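Local structure of fluvirucin B1 DH domain from module 1 (6OBV) at residues A[36-41]-A[221-226]; A[249-254]-A[294-299]. The protein probably dehydrates an intermediate, removing water from a beta-hydroxyacyl chain held by module 1 of the fluvirucin B1 polyketide synthase. All blocks are in the same frame, centred on the assembly; numbering follows the deposited sequence.

Contact 1. Residues A[36-41]-A[221-226]; sequences DHPMLG and GGYGIH
Pro38 lies over one face of the Tyr223 ring, its CG 3.6 Å from the ring centroid, a CH-pi contact. CB of the same proline leans toward the phenol end, 3.4 Å from Tyr223 OH, while Pro38 CD settles 3.3 Å from Gly222 O. Met39 comes to the rim instead: its CG meets Tyr223 CE1 at 4.0 Å, near the ring plane. The His37 imidazole stands beside the same CD1/CE1 side of the ring, His37 CE1 4.1 Å from Tyr223 CD1, with the two planes at 82°. With CG anti to the backbone N (chi1 -172°), the imidazole can turn its ND1 back to accept a 3.1 Å hydrogen bond from Met39 N, nearly straight (167°) but tilted out of the ring plane; together with the NE2 bond to Glu84, it would fix the ring's rotation.

No hydrogen bond joins the segments directly; a third residue supplies a polar link. Glu84, on helix 79-92, takes His37 NE2 and Gly224 N on OE2 and Ile225 N on OE1. Beyond Ile225, His226 N-caps helix 227-232, which by family sequence probably carries the active-site aspartate of dehydratases. Because ND1 acts as an acceptor, NE2 is probably the protonated nitrogen of His37, and this N-H together with two backbone amides would stabilise a negatively charged Glu84 carboxylate between the two segments.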
loop_
_atom_site.group_PDB
_atom_site.type_symbol
_atom_site.label_atom_id
_atom_site.label_comp_id
_atom_site.label_asym_id
_atom_site.label_seq_id
_atom_site.Cartn_x
_atom_site.Cartn_y
_atom_site.Cartn_z
ATOM N N ASP A 36 -9.983 2.717 9.806
ATOM C CA ASP A 36 -10.197 2.722 11.256
ATOM C C ASP A 36 -10.547 1.310 11.712
ATOM O O ASP A 36 -11.707 0.903 11.736
ATOM C CB ASP A 36 -11.283 3.714 11.651
ATOM C CG ASP A 36 -11.491 3.768 13.162
ATOM O OD1 ASP A 36 -10.493 3.611 13.902
ATOM O OD2 ASP A 36 -12.642 3.987 13.610
ATOM N N HIS A 37 -9.520 0.561 12.100
ATOM C CA HIS A 37 -9.647 -0.823 12.504
ATOM C C HIS A 37 -8.457 -1.128 13.397
ATOM O O HIS A 37 -7.389 -0.546 13.196
ATOM C CB HIS A 37 -9.667 -1.744 11.277
ATOM C CG HIS A 37 -9.987 -3.170 11.600
ATOM N ND1 HIS A 37 -9.023 -4.081 11.967
ATOM C CD2 HIS A 37 -11.164 -3.837 11.619
ATOM C CE1 HIS A 37 -9.592 -5.250 12.202
ATOM N NE2 HIS A 37 -10.890 -5.132 11.988
ATOM N N PRO A 38 -8.605 -2.000 14.408
ATOM C CA PRO A 38 -7.472 -2.252 15.326
ATOM C C PRO A 38 -6.279 -2.950 14.690
ATOM O O PRO A 38 -5.166 -2.839 15.217
ATOM C CB PRO A 38 -8.100 -3.124 16.429
ATOM C CG PRO A 38 -9.562 -2.779 16.410
ATOM C CD PRO A 38 -9.871 -2.545 14.940
ATOM N N MET A 39 -6.455 -3.675 13.587
ATOM C CA MET A 39 -5.347 -4.412 13.005
ATOM C C MET A 39 -4.918 -3.883 11.652
ATOM O O MET A 39 -3.805 -4.197 11.218
ATOM C CB MET A 39 -5.702 -5.903 12.855
ATOM C CG MET A 39 -6.177 -6.552 14.139
ATOM S SD MET A 39 -6.234 -8.358 14.042
ATOM C CE MET A 39 -7.633 -8.622 12.992
ATOM N N LEU A 40 -5.769 -3.105 10.982
ATOM C CA LEU A 40 -5.461 -2.510 9.684
ATOM C C LEU A 40 -5.594 -1.000 9.771
ATOM O O LEU A 40 -6.587 -0.498 10.304
ATOM C CB LEU A 40 -6.397 -3.018 8.599
ATOM C CG LEU A 40 -6.396 -4.517 8.416
ATOM C CD1 LEU A 40 -7.644 -4.846 7.670
ATOM C CD2 LEU A 40 -5.124 -4.962 7.664
ATOM N N GLY A 41 -4.616 -0.286 9.218
ATOM C CA GLY A 41 -4.587 1.155 9.300
ATOM C C GLY A 41 -4.539 1.895 7.975
ATOM O O GLY A 41 -4.609 3.132 7.977
ATOM N N GLY A 221 -15.520 -2.698 20.191
ATOM C CA GLY A 221 -16.316 -1.863 19.305
ATOM C C GLY A 221 -15.661 -1.579 17.964
ATOM O O GLY A 221 -16.354 -1.382 16.959
ATOM N N GLY A 222 -14.327 -1.565 17.921
ATOM C CA GLY A 222 -13.612 -1.337 16.680
ATOM C C GLY A 222 -13.493 -2.541 15.770
ATOM O O GLY A 222 -13.179 -2.388 14.585
ATOM N N TYR A 223 -13.726 -3.737 16.286
ATOM C CA TYR A 223 -13.692 -4.910 15.438
ATOM C C TYR A 223 -15.037 -5.088 14.747
ATOM O O TYR A 223 -16.073 -4.629 15.228
ATOM C CB TYR A 223 -13.335 -6.150 16.255
ATOM C CG TYR A 223 -11.874 -6.177 16.686
ATOM C CD1 TYR A 223 -10.882 -6.651 15.826
ATOM C CD2 TYR A 223 -11.488 -5.731 17.942
ATOM C CE1 TYR A 223 -9.550 -6.684 16.195
ATOM C CE2 TYR A 223 -10.154 -5.761 18.328
ATOM C CZ TYR A 223 -9.191 -6.245 17.449
ATOM O OH TYR A 223 -7.867 -6.262 17.828
ATOM N N GLY A 224 -14.998 -5.731 13.583
ATOM C CA GLY A 224 -16.202 -6.301 13.016
ATOM C C GLY A 224 -16.801 -7.290 13.999
ATOM O O GLY A 224 -17.951 -7.152 14.412
ATOM N N ILE A 225 -16.018 -8.299 14.382
ATOM C CA ILE A 225 -16.287 -9.106 15.567
ATOM C C ILE A 225 -14.938 -9.501 16.153
ATOM O O ILE A 225 -14.077 -10.034 15.438
ATOM C CB ILE A 225 -17.179 -10.334 15.267
ATOM C CG1 ILE A 225 -17.595 -10.976 16.606
ATOM C CG2 ILE A 225 -16.464 -11.328 14.307
ATOM C CD1 ILE A 225 -18.728 -12.012 16.578
ATOM N N HIS A 226 -14.722 -9.196 17.441
ATOM C CA HIS A 226 -13.426 -9.455 18.053
ATOM C C HIS A 226 -13.000 -10.893 17.754
ATOM O O HIS A 226 -13.783 -11.824 17.984
ATOM C CB HIS A 226 -13.467 -9.218 19.568
ATOM C CG HIS A 226 -12.108 -9.074 20.194
ATOM N ND1 HIS A 226 -11.133 -10.046 20.099
ATOM C CD2 HIS A 226 -11.560 -8.064 20.908
ATOM C CE1 HIS A 226 -10.047 -9.644 20.737
ATOM N NE2 HIS A 226 -10.277 -8.442 21.230
#

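Contact 2. Residues A[249-254]-A[294-299]; sequences PFAWNG and SLISRP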
loop_
_atom_site.group_PDB
_atom_site.type_symbol
_atom_site.label_atom_id
_atom_site.label_comp_id
_atom_site.label_asym_id
_atom_site.label_seq_id
_atom_site.Cartn_x
_atom_site.Cartn_y
_atom_site.Cartn_z
ATOM N N PRO A 249 -9.849 -24.387 12.926
ATOM C CA PRO A 249 -10.593 -23.980 11.725
ATOM C C PRO A 249 -9.721 -24.035 10.480
ATOM O O PRO A 249 -8.529 -23.723 10.513
ATOM C CB PRO A 249 -11.016 -22.539 12.039
ATOM C CG PRO A 249 -11.041 -22.464 13.534
ATOM C CD PRO A 249 -9.977 -23.418 14.029
ATOM N N PHE A 250 -10.327 -24.431 9.370
ATOM C CA PHE A 250 -9.564 -24.585 8.146
ATOM C C PHE A 250 -10.263 -23.922 6.959
ATOM O O PHE A 250 -9.628 -23.167 6.214
ATOM C CB PHE A 250 -9.306 -26.070 7.882
ATOM C CG PHE A 250 -8.761 -26.359 6.515
ATOM C CD1 PHE A 250 -7.477 -25.971 6.170
ATOM C CD2 PHE A 250 -9.533 -27.029 5.572
ATOM C CE1 PHE A 250 -6.971 -26.240 4.896
ATOM C CE2 PHE A 250 -9.046 -27.295 4.304
ATOM C CZ PHE A 250 -7.758 -26.901 3.965
ATOM N N ALA A 251 -11.560 -24.175 6.768
ATOM C CA ALA A 251 -12.289 -23.621 5.625
ATOM C C ALA A 251 -13.603 -23.009 6.075
ATOM O O ALA A 251 -14.348 -23.620 6.854
ATOM C CB ALA A 251 -12.557 -24.690 4.562
ATOM N N TRP A 252 -13.892 -21.810 5.570
ATOM C CA TRP A 252 -15.107 -21.073 5.897
ATOM C C TRP A 252 -15.918 -20.864 4.627
ATOM O O TRP A 252 -15.347 -20.603 3.565
ATOM C CB TRP A 252 -14.770 -19.718 6.517
ATOM C CG TRP A 252 -13.837 -19.788 7.704
ATOM C CD1 TRP A 252 -12.498 -20.056 7.686
ATOM C CD2 TRP A 252 -14.184 -19.564 9.075
ATOM N NE1 TRP A 252 -11.991 -20.027 8.969
ATOM C CE2 TRP A 252 -13.006 -19.725 9.838
ATOM C CE3 TRP A 252 -15.378 -19.244 9.733
ATOM C CZ2 TRP A 252 -12.986 -19.569 11.221
ATOM C CZ3 TRP A 252 -15.357 -19.099 11.112
ATOM C CH2 TRP A 252 -14.170 -19.260 11.838
ATOM N N ASN A 253 -17.249 -20.983 4.728
ATOM C CA ASN A 253 -18.128 -20.604 3.626
ATOM C C ASN A 253 -19.307 -19.808 4.145
ATOM O O ASN A 253 -19.872 -20.132 5.190
ATOM C CB ASN A 253 -18.639 -21.812 2.843
ATOM C CG ASN A 253 -17.501 -22.635 2.274
ATOM O OD1 ASN A 253 -16.757 -23.275 3.030
ATOM N ND2 ASN A 253 -17.330 -22.600 0.944
ATOM N N GLY A 254 -19.666 -18.771 3.399
ATOM C CA GLY A 254 -20.857 -17.987 3.663
ATOM C C GLY A 254 -20.769 -17.297 4.999
ATOM O O GLY A 254 -21.616 -17.528 5.863
ATOM N N SER A 294 -20.827 -22.559 6.719
ATOM C CA SER A 294 -20.082 -23.795 6.901
ATOM C C SER A 294 -18.698 -23.501 7.443
ATOM O O SER A 294 -17.989 -22.634 6.918
ATOM C CB SER A 294 -19.966 -24.553 5.588
ATOM O OG SER A 294 -19.188 -25.706 5.768
ATOM N N LEU A 295 -18.305 -24.248 8.470
ATOM C CA LEU A 295 -16.941 -24.208 8.984
ATOM C C LEU A 295 -16.415 -25.635 9.045
ATOM O O LEU A 295 -17.046 -26.501 9.657
ATOM C CB LEU A 295 -16.876 -23.544 10.368
ATOM C CG LEU A 295 -15.545 -23.735 11.102
ATOM C CD1 LEU A 295 -14.391 -23.086 10.334
ATOM C CD2 LEU A 295 -15.633 -23.232 12.536
ATOM N N ILE A 296 -15.292 -25.887 8.375
ATOM C CA ILE A 296 -14.580 -27.158 8.477
ATOM C C ILE A 296 -13.341 -26.936 9.329
ATOM O O ILE A 296 -12.585 -25.978 9.098
ATOM C CB ILE A 296 -14.194 -27.709 7.093
ATOM C CG1 ILE A 296 -15.437 -28.118 6.315
ATOM C CG2 ILE A 296 -13.214 -28.891 7.245
ATOM C CD1 ILE A 296 -15.255 -28.060 4.811
ATOM N N SER A 297 -13.158 -27.787 10.334
ATOM C CA SER A 297 -11.959 -27.852 11.156
ATOM C C SER A 297 -11.090 -29.026 10.702
ATOM O O SER A 297 -11.581 -29.980 10.096
ATOM C CB SER A 297 -12.327 -28.014 12.630
ATOM O OG SER A 297 -12.697 -26.765 13.189
ATOM N N ARG A 298 -9.787 -28.944 10.982
ATOM C CA ARG A 298 -8.888 -30.020 10.590
ATOM C C ARG A 298 -8.018 -30.419 11.775
ATOM O O ARG A 298 -7.533 -29.554 12.514
ATOM C CB ARG A 298 -8.000 -29.609 9.402
ATOM C CG ARG A 298 -7.229 -28.305 9.606
ATOM C CD ARG A 298 -5.939 -28.274 8.794
ATOM N NE ARG A 298 -4.790 -28.787 9.538
ATOM C CZ ARG A 298 -3.953 -29.717 9.081
ATOM N NH1 ARG A 298 -4.130 -30.252 7.881
ATOM N NH2 ARG A 298 -2.934 -30.114 9.822
ATOM N N PRO A 299 -7.814 -31.715 11.985
ATOM C CA PRO A 299 -6.975 -32.158 13.104
ATOM C C PRO A 299 -5.534 -31.679 12.945
ATOM O O PRO A 299 -4.969 -31.685 11.847
ATOM C CB PRO A 299 -7.072 -33.688 13.036
ATOM C CG PRO A 299 -8.243 -33.978 12.145
ATOM C CD PRO A 299 -8.334 -32.838 11.191
HETATM O O HOH W 1 -16.411 -24.681 5.169
#
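Leu295 and Trp252 run side by side off one face of the paired strands, and Leu295 CD1 sits over the tryptophan's six-membered ring, 3.7 Å from its centroid and 12° off the normal. Placing CG anti to the backbone N (chi1 167°) swings the leucine across onto the indole, where the same methyl also meets Pro249 CB at 3.8 Å. This side is closely filled: Leu234 adds to it from a loop, and Thr80 and Val83 of helix 79-92 pack on Trp252.

The strands are antiparallel. Asn253 and Ser294 exchange two backbone hydrogen bonds, and Ile296 N reaches Ala251 O at 2.9 Å. A classic beta bulge then shifts the register by one: Ile296 O accepts from both Phe250 N, at 2.8 Å, and Ala251 N, at 3.1 Å. Strand 247-257 also pairs with strand 97-103, and in the double-hotdog fold of polyketide synthase dehydratases this is where the sheets of the two hotdog halves meet.

The other face is looser. A water lies 2.6 Å from Asn253 OD1, to which it can donate, makes a weak bond to Ala251 O and is also bonded to Ser294 OG, bridging the two strands beside the small side chain of Ala251; with more acceptors in reach than protons, these bonds may be shared. At the bulge, Phe250 turns its ring edge to Ile296 CG2, while Phe250 CB touches Arg298 CG at 3.5 Å. Arg298 CD follows obliquely toward the ring, but Arg298 is exposed and poorly ordered, so this part of the contact is loosely defined.

From the N terminus, residues 36-41 lead into strand 40-45, and the chain then builds the first hotdog half, with helix 79-92, and the opening strands of the second (171-173, 196-202 and 205-211) before returning 180 residues later as the loop 221-226. Contact 1 closes that long excursion and ties the start of one half to the loop before helix 227-232 in the other. Contact 2 opens only afterwards and closes a shorter loop of two strands, 264-271 and 277-282, so the contacts neither nest nor cross. The centres of contacts 1 and 2 are about 22 Å apart, on opposite sides of the chain's centre. Helix 79-92 touches both, at Tyr223 and Trp252 respectively.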